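Local coordinates for protein type III Pentaketide Synthase (PDB 3EUO) that probably acts as a type III polyketide synthase, an acyltransferase of the chalcone synthase family that makes pentaketide products, at residues E87-A92 against A205-L210; A294-G299 against G362-P367. One frame throughout, in Å; residues are numbered along the deposited sequence.

Contacts 1 and 2 both involve the same mixed beta sheet but sit in its two halves. Contact 1 packs helix 70-96 on strand 204-211, in the N-terminal family region. Contact 2 pairs strand 292-295 with strand 359-366, in the C-terminal family region. Their centres lie 19 Å apart, and their nearest atoms are about 9 Å apart, so the two do not touch. Contact 2 reaches the probable active site. It contains H296, whose NE2 makes a weak hydrogen bond with N329, as expected for the Cys-His-Asn triad of chalcone synthases. C143, found here as 3-sulfinoalanine, is the likely third member. Contact 1 joins helix to strand and has no active-site residue noted in it.

Contact 1: residues E87-A92 against A205-L210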
# COMPACT_ATOMS: atom_id res chain seq x y z
N GLU A 87 -4.67 -7.13 18.83
CA GLU A 87 -5.18 -6.63 20.12
C GLU A 87 -5.64 -5.16 20.06
O GLU A 87 -6.68 -4.81 20.63
CB GLU A 87 -4.15 -6.86 21.23
CG GLU A 87 -4.54 -6.34 22.61
CD GLU A 87 -5.77 -7.03 23.21
OE1 GLU A 87 -6.18 -8.11 22.73
OE2 GLU A 87 -6.33 -6.49 24.19
N ALA A 88 -4.87 -4.31 19.37
CA ALA A 88 -5.24 -2.91 19.17
C ALA A 88 -6.57 -2.80 18.42
O ALA A 88 -7.45 -2.03 18.81
CB ALA A 88 -4.14 -2.17 18.42
N SER A 89 -6.71 -3.59 17.36
CA SER A 89 -7.93 -3.63 16.57
C SER A 89 -9.12 -4.12 17.40
O SER A 89 -10.22 -3.58 17.28
CB SER A 89 -7.75 -4.52 15.34
OG SER A 89 -6.74 -3.99 14.49
N ARG A 90 -8.88 -5.14 18.23
CA ARG A 90 -9.92 -5.67 19.11
C ARG A 90 -10.46 -4.60 20.06
O ARG A 90 -11.67 -4.50 20.27
CB ARG A 90 -9.41 -6.85 19.93
CG ARG A 90 -9.32 -8.16 19.17
CD ARG A 90 -9.07 -9.35 20.13
NE ARG A 90 -8.70 -10.57 19.41
CZ ARG A 90 -9.56 -11.36 18.76
NH1 ARG A 90 -10.86 -11.08 18.73
NH2 ARG A 90 -9.11 -12.45 18.14
N LYS A 91 -9.56 -3.81 20.64
CA LYS A 91 -9.94 -2.80 21.62
C LYS A 91 -10.68 -1.64 20.98
O LYS A 91 -11.63 -1.10 21.55
CB LYS A 91 -8.73 -2.32 22.41
CG LYS A 91 -8.15 -3.40 23.33
CD LYS A 91 -7.10 -2.86 24.30
CE LYS A 91 -5.76 -2.65 23.65
NZ LYS A 91 -4.70 -2.32 24.67
N ALA A 92 -10.24 -1.25 19.78
CA ALA A 92 -10.92 -0.21 19.01
C ALA A 92 -12.34 -0.66 18.68
O ALA A 92 -13.29 0.09 18.88
CB ALA A 92 -10.14 0.12 17.75
N ALA A 205 1.42 -0.97 17.89
CA ALA A 205 0.28 -1.03 16.97
C ALA A 205 -0.83 -0.19 17.55
O ALA A 205 -1.02 -0.15 18.76
CB ALA A 205 -0.18 -2.46 16.75
N SER A 206 -1.56 0.49 16.68
CA SER A 206 -2.68 1.31 17.12
C SER A 206 -3.75 1.29 16.05
O SER A 206 -3.45 1.13 14.87
CB SER A 206 -2.22 2.74 17.39
OG SER A 206 -1.65 3.31 16.23
N ALA A 207 -5.00 1.46 16.48
CA ALA A 207 -6.12 1.39 15.56
C ALA A 207 -7.24 2.33 15.97
O ALA A 207 -7.38 2.65 17.15
CB ALA A 207 -6.65 -0.05 15.48
N VAL A 208 -7.99 2.79 14.97
CA VAL A 208 -9.25 3.49 15.21
C VAL A 208 -10.34 2.89 14.33
O VAL A 208 -10.06 2.26 13.30
CB VAL A 208 -9.16 5.03 14.98
CG1 VAL A 208 -8.07 5.66 15.87
CG2 VAL A 208 -8.94 5.37 13.51
N ILE A 209 -11.59 3.06 14.76
CA ILE A 209 -12.72 2.78 13.91
C ILE A 209 -13.24 4.12 13.40
O ILE A 209 -13.55 5.01 14.20
CB ILE A 209 -13.86 2.06 14.66
CG1 ILE A 209 -13.35 0.74 15.26
CG2 ILE A 209 -15.06 1.89 13.73
CD1 ILE A 209 -12.81 -0.26 14.22
N LEU A 210 -13.30 4.27 12.08
CA LEU A 210 -13.93 5.43 11.47
C LEU A 210 -15.27 5.01 10.87
O LEU A 210 -15.32 4.11 10.02
CB LEU A 210 -13.06 6.07 10.38
CG LEU A 210 -13.52 7.45 9.87
CD1 LEU A 210 -13.38 8.53 10.96
CD2 LEU A 210 -12.74 7.85 8.63
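A88 and A92, one turn apart on helix 70-96, both direct their methyl groups at strand 204-211. The CB of A88 comes down beside the strand backbone, 3.7 Å from A205 O. The CB of A92 does the same two residues further along the strand, 3.8 Å from A207 O. From the strand, the methyl of A207 points back at the helix. It fits between the two helix alanines, with A207 CB 4.2 Å from A92 CB. A207 CB also rests on the helix backbone, 4.0 Å from S89 CA. Such small side chains let the helix and strand axes approach to 6.8 Å. The two run in nearly the same direction, at 27°.

I209 closes the far end. Its CG1 lies beside the backbone N (chi1 -58°), and this brings I209 CG1 toward the A92 carbonyl, 3.7 Å from A92 O. The S89 hydroxyl skirts the A207 methyl, but its hydrogen bond goes back to A85 O in the same helix. No hydrogen bond crosses between the segments.

S206 and V208 point the opposite way. The OG of S206 bonds A333 O, and V208 meets L150 of helix 145-162. The strand is thus covered by a helix on each face. This is the layered alpha-beta packing of the thiolase fold, with helix 70-96 running along the strand against one face of the sheet.

Contact 2: residues A294-G299 against G362-P367; sequences AMHPGG and GCAFGP
A294 and G362 pair in parallel, followed by M295 and C363, near the end of strand 292-295. Two backbone hydrogen bonds join the segments. C363 N donates to A294 O at 3.0 Å, with the donor tilted 27° from the carbonyl plane. H296 N donates to C363 O at 2.8 Å, almost in line with the carbonyl bond. The CA of G362 adds a CA-H...O contact to A294 O. Beyond H296 the chains part, and a water spans the gap. It donates to H296 O at 2.7 Å and accepts a weak bond from F365 N.

Apolar packing centres on M295. Its CG is anti to the backbone N (chi1 -178°), and the chain then bends twice, bringing the thioether alongside C363. M295 SD lies 3.7 Å from C363 CB, and M295 CE is equally near that carbon. The sulfur also makes an oblique Met-aromatic contact, with M295 SD 4.2 Å from F365 CE2. Replacing M295 by an alanine is likely to leave C363 CB and the F365 ring without their thioether partner and open a gap between this face of the sheet and helix 300-310. Past the paired residues, H296 CB meets A364 CB at 3.7 Å.

The H296 ring leads away from the strand pair, where NE2 makes a weak hydrogen bond with N329 OD1. This fits the His-Asn pair of chalcone synthase active sites. P297 follows as the centre of an inverse gamma turn, and G299 is the N-cap residue of helix 300-310.

M295 packs on that helix through I302, L303 and A306, while F365 and C363 reach L266 of helix 258-277. On the other face, A294 touches V338 and L339 of helix 334-342. Strand 370-378 flanks strand 359-366 on the side away from strand 292-295.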
# COMPACT_ATOMS: atom_id res chain seq x y z
N ALA A 294 -2.49 17.27 18.49
CA ALA A 294 -2.03 15.90 18.47
C ALA A 294 -0.94 15.81 17.41
O ALA A 294 -1.21 15.51 16.24
CB ALA A 294 -3.19 14.95 18.15
N MET A 295 0.30 16.11 17.80
CA MET A 295 1.43 16.07 16.88
C MET A 295 2.10 14.70 16.91
O MET A 295 2.27 14.12 17.99
CB MET A 295 2.47 17.13 17.26
CG MET A 295 3.68 17.20 16.34
SD MET A 295 3.34 18.01 14.76
CE MET A 295 2.41 19.42 15.36
N HIS A 296 2.50 14.19 15.75
CA HIS A 296 3.36 13.02 15.72
C HIS A 296 4.75 13.47 16.16
O HIS A 296 5.35 14.34 15.52
CB HIS A 296 3.44 12.38 14.33
CG HIS A 296 4.42 11.25 14.27
ND1 HIS A 296 5.58 11.31 13.53
CD2 HIS A 296 4.43 10.05 14.90
CE1 HIS A 296 6.26 10.18 13.70
NE2 HIS A 296 5.57 9.40 14.51
N PRO A 297 5.27 12.88 17.25
CA PRO A 297 6.55 13.32 17.78
C PRO A 297 7.71 12.63 17.07
O PRO A 297 8.34 11.72 17.63
CB PRO A 297 6.47 12.92 19.25
CG PRO A 297 5.61 11.67 19.25
CD PRO A 297 4.68 11.78 18.05
N GLY A 298 7.98 13.06 15.83
CA GLY A 298 9.02 12.47 15.00
C GLY A 298 10.41 12.59 15.62
O GLY A 298 11.25 11.72 15.43
N GLY A 299 10.61 13.69 16.34
CA GLY A 299 11.83 13.95 17.12
C GLY A 299 11.53 15.12 18.06
O GLY A 299 10.54 15.83 17.87
N GLY A 362 -4.60 17.40 14.24
CA GLY A 362 -3.68 16.28 14.12
C GLY A 362 -2.64 16.63 13.07
O GLY A 362 -2.97 17.24 12.06
N CYS A 363 -1.39 16.26 13.31
CA CYS A 363 -0.31 16.57 12.37
C CYS A 363 0.78 15.50 12.40
O CYS A 363 1.15 15.00 13.47
CB CYS A 363 0.28 17.95 12.68
SG CYS A 363 1.50 18.52 11.49
N ALA A 364 1.27 15.14 11.21
CA ALA A 364 2.33 14.15 11.06
C ALA A 364 3.11 14.42 9.77
O ALA A 364 2.54 14.91 8.80
CB ALA A 364 1.74 12.73 11.02
N PHE A 365 4.40 14.12 9.79
CA PHE A 365 5.24 14.21 8.59
C PHE A 365 5.91 12.87 8.38
O PHE A 365 6.18 12.14 9.36
CB PHE A 365 6.35 15.26 8.74
CG PHE A 365 5.88 16.59 9.27
CD1 PHE A 365 5.43 17.58 8.40
CD2 PHE A 365 5.90 16.85 10.63
CE1 PHE A 365 5.00 18.81 8.89
CE2 PHE A 365 5.46 18.08 11.14
CZ PHE A 365 5.01 19.06 10.26
N GLY A 366 6.22 12.56 7.13
CA GLY A 366 6.99 11.36 6.78
C GLY A 366 7.67 11.51 5.42
O GLY A 366 7.60 12.58 4.80
N PRO A 367 8.34 10.44 4.95
CA PRO A 367 8.98 10.43 3.63
C PRO A 367 8.12 11.06 2.53
O PRO A 367 6.92 10.77 2.42
CB PRO A 367 9.21 8.94 3.37
CG PRO A 367 9.46 8.37 4.72
CD PRO A 367 8.56 9.16 5.66
O HOH W 1 5.27 14.94 12.89